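Local coordinates for protein probable transcriptional regulator (PDB 2GEN) that probably binds DNA at cis-regulatory sites as a dimeric transcription factor of the TetR family, at residues Ile12-Asp26 with Leu44-Leu58. Sequence-based numbering, arbitrary orientation.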
# COMPACT_ATOMS: atom_id res chain seq x y z
N ILE A 12 -2.36 19.02 -20.69
CA ILE A 12 -0.94 18.64 -20.70
C ILE A 12 -0.65 17.50 -19.71
O ILE A 12 0.01 16.50 -20.05
CB ILE A 12 -0.03 19.86 -20.44
CG1 ILE A 12 -0.07 20.79 -21.67
CG2 ILE A 12 1.38 19.43 -20.07
CD1 ILE A 12 0.40 22.21 -21.39
N LEU A 13 -1.16 17.61 -18.48
CA LEU A 13 -1.00 16.52 -17.52
C LEU A 13 -1.62 15.20 -17.98
O LEU A 13 -1.05 14.13 -17.76
CB LEU A 13 -1.53 16.92 -16.13
CG LEU A 13 -0.77 18.08 -15.50
CD1 LEU A 13 -1.38 18.38 -14.14
CD2 LEU A 13 0.75 17.73 -15.34
N GLN A 14 -2.78 15.25 -18.64
CA GLN A 14 -3.40 14.01 -19.09
C GLN A 14 -2.58 13.36 -20.21
O GLN A 14 -2.46 12.15 -20.26
CB GLN A 14 -4.89 14.18 -19.46
CG GLN A 14 -5.84 14.35 -18.22
CD GLN A 14 -5.62 13.31 -17.07
OE1 GLN A 14 -4.99 13.61 -16.03
NE2 GLN A 14 -6.11 12.09 -17.28
N ALA A 15 -1.99 14.19 -21.07
CA ALA A 15 -1.07 13.71 -22.12
C ALA A 15 0.15 13.04 -21.50
O ALA A 15 0.52 11.95 -21.91
CB ALA A 15 -0.62 14.88 -23.02
N ALA A 16 0.76 13.71 -20.52
CA ALA A 16 1.88 13.12 -19.81
C ALA A 16 1.50 11.77 -19.20
O ALA A 16 2.20 10.76 -19.37
CB ALA A 16 2.41 14.09 -18.77
N LEU A 17 0.35 11.71 -18.53
CA LEU A 17 -0.09 10.45 -17.96
C LEU A 17 -0.21 9.34 -19.03
O LEU A 17 0.24 8.22 -18.80
CB LEU A 17 -1.42 10.64 -17.21
CG LEU A 17 -2.11 9.36 -16.73
CD1 LEU A 17 -1.26 8.59 -15.68
CD2 LEU A 17 -3.46 9.74 -16.16
N ALA A 18 -0.82 9.65 -20.18
CA ALA A 18 -0.97 8.67 -21.25
C ALA A 18 0.40 8.14 -21.70
O ALA A 18 0.58 6.93 -21.86
CB ALA A 18 -1.72 9.30 -22.42
N CYS A 19 1.37 9.05 -21.85
CA CYS A 19 2.74 8.68 -22.23
C CYS A 19 3.38 7.79 -21.18
O CYS A 19 3.90 6.72 -21.50
CB CYS A 19 3.62 9.92 -22.45
SG CYS A 19 3.17 10.95 -23.86
N PHE A 20 3.30 8.21 -19.91
CA PHE A 20 3.89 7.47 -18.80
C PHE A 20 3.33 6.05 -18.69
O PHE A 20 4.07 5.12 -18.39
CB PHE A 20 3.65 8.18 -17.46
CG PHE A 20 4.40 9.47 -17.30
CD1 PHE A 20 5.52 9.77 -18.06
CD2 PHE A 20 3.99 10.38 -16.32
CE1 PHE A 20 6.21 10.97 -17.88
CE2 PHE A 20 4.66 11.57 -16.12
CZ PHE A 20 5.80 11.88 -16.91
N SER A 21 2.03 5.91 -18.93
CA SER A 21 1.33 4.63 -18.79
C SER A 21 1.71 3.67 -19.91
O SER A 21 1.90 2.49 -19.66
CB SER A 21 -0.19 4.85 -18.80
OG SER A 21 -0.54 5.75 -17.77
N GLU A 22 1.86 4.22 -21.11
CA GLU A 22 2.18 3.44 -22.31
C GLU A 22 3.66 3.05 -22.37
O GLU A 22 3.99 1.89 -22.66
CB GLU A 22 1.80 4.26 -23.54
CG GLU A 22 2.00 3.56 -24.89
CD GLU A 22 1.17 4.20 -26.01
OE1 GLU A 22 0.42 5.17 -25.74
OE2 GLU A 22 1.27 3.72 -27.16
N HIS A 23 4.54 4.00 -22.08
CA HIS A 23 5.97 3.80 -22.29
C HIS A 23 6.78 3.65 -21.00
O HIS A 23 7.94 3.21 -21.04
CB HIS A 23 6.53 4.95 -23.15
CG HIS A 23 5.80 5.13 -24.45
ND1 HIS A 23 5.79 4.17 -25.44
CD2 HIS A 23 5.05 6.16 -24.91
CE1 HIS A 23 5.06 4.59 -26.45
NE2 HIS A 23 4.59 5.80 -26.16
N GLY A 24 6.16 3.98 -19.87
CA GLY A 24 6.88 4.03 -18.61
C GLY A 24 7.44 5.43 -18.44
O GLY A 24 7.62 6.15 -19.42
N VAL A 25 7.72 5.80 -17.20
CA VAL A 25 8.17 7.15 -16.89
C VAL A 25 9.55 7.45 -17.49
O VAL A 25 9.74 8.46 -18.18
CB VAL A 25 8.15 7.41 -15.37
CG1 VAL A 25 8.95 8.67 -15.00
CG2 VAL A 25 6.69 7.54 -14.90
N ASP A 26 10.51 6.57 -17.21
CA ASP A 26 11.89 6.79 -17.62
C ASP A 26 12.02 6.84 -19.15
O ASP A 26 12.72 7.72 -19.67
CB ASP A 26 12.82 5.76 -16.95
CG ASP A 26 12.99 6.02 -15.44
OD1 ASP A 26 12.95 7.19 -15.00
OD2 ASP A 26 13.18 5.04 -14.68
N LEU A 44 5.17 23.82 -22.83
CA LEU A 44 5.32 22.86 -21.75
C LEU A 44 6.19 23.43 -20.63
O LEU A 44 5.93 23.22 -19.45
CB LEU A 44 5.92 21.55 -22.27
CG LEU A 44 5.08 20.69 -23.21
CD1 LEU A 44 5.85 19.46 -23.69
CD2 LEU A 44 3.79 20.24 -22.51
N TYR A 45 7.23 24.17 -21.02
CA TYR A 45 8.07 24.83 -20.04
C TYR A 45 7.37 26.04 -19.40
O TYR A 45 7.56 26.30 -18.21
CB TYR A 45 9.43 25.21 -20.67
CG TYR A 45 10.50 24.15 -20.52
CD1 TYR A 45 10.59 23.09 -21.42
CD2 TYR A 45 11.42 24.20 -19.47
CE1 TYR A 45 11.58 22.10 -21.28
CE2 TYR A 45 12.41 23.23 -19.32
CZ TYR A 45 12.49 22.18 -20.24
OH TYR A 45 13.48 21.22 -20.08
N HIS A 46 6.57 26.77 -20.18
CA HIS A 46 5.89 27.96 -19.66
C HIS A 46 4.87 27.59 -18.60
O HIS A 46 4.86 28.16 -17.50
CB HIS A 46 5.23 28.78 -20.78
CG HIS A 46 4.66 30.08 -20.29
ND1 HIS A 46 3.30 30.31 -20.21
CD2 HIS A 46 5.26 31.21 -19.84
CE1 HIS A 46 3.09 31.53 -19.73
NE2 HIS A 46 4.26 32.09 -19.50
N HIS A 47 4.02 26.61 -18.93
CA HIS A 47 3.00 26.11 -18.00
C HIS A 47 3.63 25.41 -16.81
O HIS A 47 3.27 25.70 -15.66
CB HIS A 47 2.04 25.17 -18.71
CG HIS A 47 1.21 25.84 -19.77
ND1 HIS A 47 0.40 26.92 -19.50
CD2 HIS A 47 1.08 25.57 -21.09
CE1 HIS A 47 -0.20 27.30 -20.62
NE2 HIS A 47 0.19 26.49 -21.59
N PHE A 48 4.57 24.51 -17.07
CA PHE A 48 5.20 23.73 -16.02
C PHE A 48 6.73 23.81 -16.00
O PHE A 48 7.29 24.49 -15.15
CB PHE A 48 4.75 22.26 -16.09
CG PHE A 48 3.27 22.06 -15.88
CD1 PHE A 48 2.66 22.44 -14.68
CD2 PHE A 48 2.48 21.47 -16.87
CE1 PHE A 48 1.30 22.23 -14.47
CE2 PHE A 48 1.11 21.26 -16.66
CZ PHE A 48 0.52 21.65 -15.46
N GLY A 49 7.38 23.09 -16.91
CA GLY A 49 8.82 22.83 -16.85
C GLY A 49 9.16 21.57 -17.62
O GLY A 49 8.46 21.21 -18.57
N ASN A 50 10.23 20.88 -17.22
CA ASN A 50 10.66 19.67 -17.93
C ASN A 50 9.84 18.45 -17.53
O ASN A 50 8.86 18.59 -16.78
CB ASN A 50 12.16 19.40 -17.71
CG ASN A 50 12.54 19.30 -16.24
OD1 ASN A 50 11.79 18.79 -15.40
ND2 ASN A 50 13.74 19.76 -15.94
N LYS A 51 10.27 17.27 -17.99
CA LYS A 51 9.58 16.01 -17.70
C LYS A 51 9.43 15.75 -16.20
O LYS A 51 8.34 15.39 -15.74
CB LYS A 51 10.28 14.83 -18.38
CG LYS A 51 9.57 13.51 -18.17
CD LYS A 51 10.29 12.36 -18.78
CE LYS A 51 11.26 11.70 -17.83
NZ LYS A 51 11.88 10.55 -18.52
N GLU A 52 10.51 15.94 -15.44
CA GLU A 52 10.48 15.76 -13.98
C GLU A 52 9.49 16.69 -13.26
O GLU A 52 8.81 16.26 -12.31
CB GLU A 52 11.89 15.92 -13.38
CG GLU A 52 12.03 15.30 -11.99
CD GLU A 52 11.82 13.77 -11.98
OE1 GLU A 52 12.02 13.11 -13.03
OE2 GLU A 52 11.45 13.23 -10.92
N ARG A 53 9.40 17.94 -13.69
CA ARG A 53 8.44 18.85 -13.07
C ARG A 53 7.00 18.44 -13.43
O ARG A 53 6.13 18.42 -12.57
CB ARG A 53 8.68 20.30 -13.44
CG ARG A 53 8.12 21.22 -12.37
CD ARG A 53 7.12 22.11 -12.99
NE ARG A 53 6.36 22.88 -12.00
CZ ARG A 53 6.79 24.00 -11.44
NH1 ARG A 53 8.01 24.46 -11.71
NH2 ARG A 53 6.02 24.64 -10.58
N ILE A 54 6.79 18.10 -14.70
CA ILE A 54 5.51 17.61 -15.18
C ILE A 54 5.08 16.35 -14.41
O ILE A 54 3.90 16.21 -14.02
CB ILE A 54 5.52 17.35 -16.70
CG1 ILE A 54 5.60 18.68 -17.46
CG2 ILE A 54 4.29 16.59 -17.13
CD1 ILE A 54 5.77 18.55 -18.99
N HIS A 55 6.04 15.45 -14.19
CA HIS A 55 5.84 14.24 -13.38
C HIS A 55 5.32 14.56 -11.96
O HIS A 55 4.31 13.97 -11.51
CB HIS A 55 7.17 13.47 -13.33
CG HIS A 55 7.13 12.22 -12.52
ND1 HIS A 55 7.33 12.21 -11.15
CD2 HIS A 55 6.96 10.93 -12.88
CE1 HIS A 55 7.27 10.97 -10.71
NE2 HIS A 55 7.04 10.17 -11.74
N GLY A 56 5.97 15.49 -11.27
CA GLY A 56 5.52 15.91 -9.93
C GLY A 56 4.18 16.64 -9.95
O GLY A 56 3.35 16.45 -9.04
N GLU A 57 3.94 17.47 -10.96
CA GLU A 57 2.65 18.17 -11.07
C GLU A 57 1.52 17.17 -11.32
O GLU A 57 0.40 17.34 -10.77
CB GLU A 57 2.67 19.26 -12.15
CG GLU A 57 3.68 20.42 -11.89
CD GLU A 57 3.21 21.43 -10.84
OE1 GLU A 57 2.13 21.24 -10.21
OE2 GLU A 57 3.94 22.43 -10.62
N LEU A 58 1.80 16.14 -12.12
CA LEU A 58 0.82 15.06 -12.35
C LEU A 58 0.45 14.37 -11.02
O LEU A 58 -0.74 14.08 -10.73
CB LEU A 58 1.35 14.05 -13.38
CG LEU A 58 0.47 12.82 -13.70
CD1 LEU A 58 -0.91 13.27 -14.25
CD2 LEU A 58 1.16 11.82 -14.65
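Helix 12-23 crosses helix 51-58 nearly at a right angle (-102°), with 9.7 Å between the axes, and the CA atoms of Leu13 and Leu58 come nearest, 5.7 Å apart. Leu58, its CG anti to the backbone N, reaches over the first helix with both methyls: CD1 lies against Leu13 O and Leu17 CB, while CD2 packs on the edge of the Phe20 ring, 3.6 Å from CD2 of Phe20. Beside it, Ile54 CG2 touches Ala16 CB at 3.5 Å. Leu13 pushes CD2 between Ile54 O and the Phe48 ring. Toward the start of helix 12-23, Ile12 divides its branches: CG2 meets Leu44 CD2 at 3.5 Å and the edge of Phe48 in the ring plane, and CD1 reaches His47 CD2 at 3.4 Å. These contacts form part of the hydrophobic core of the TetR-type DNA-binding domain, joining its first helix to the end of the predicted helix-turn-helix (29-48) and to the start of helix 51-76, which leads into the rest of the chain. Phe20 and His55 lie obliquely, ring planes at 58°; Val25 puts CG2 over one face of the Phe20 ring, toward its rim, and at the edge of His55, whose ring also meets Phe104 edge-to-face. Lys51, bent at chi3, brings NZ to Val25 O (3.0 Å), tilted 26° from the carbonyl plane; the same ammonium bonds Thr28 O, tying the turn after helix 12-23 to helix 51-58. That helix is N-capped by Asn50, whose OD1 accepts from Arg53 N.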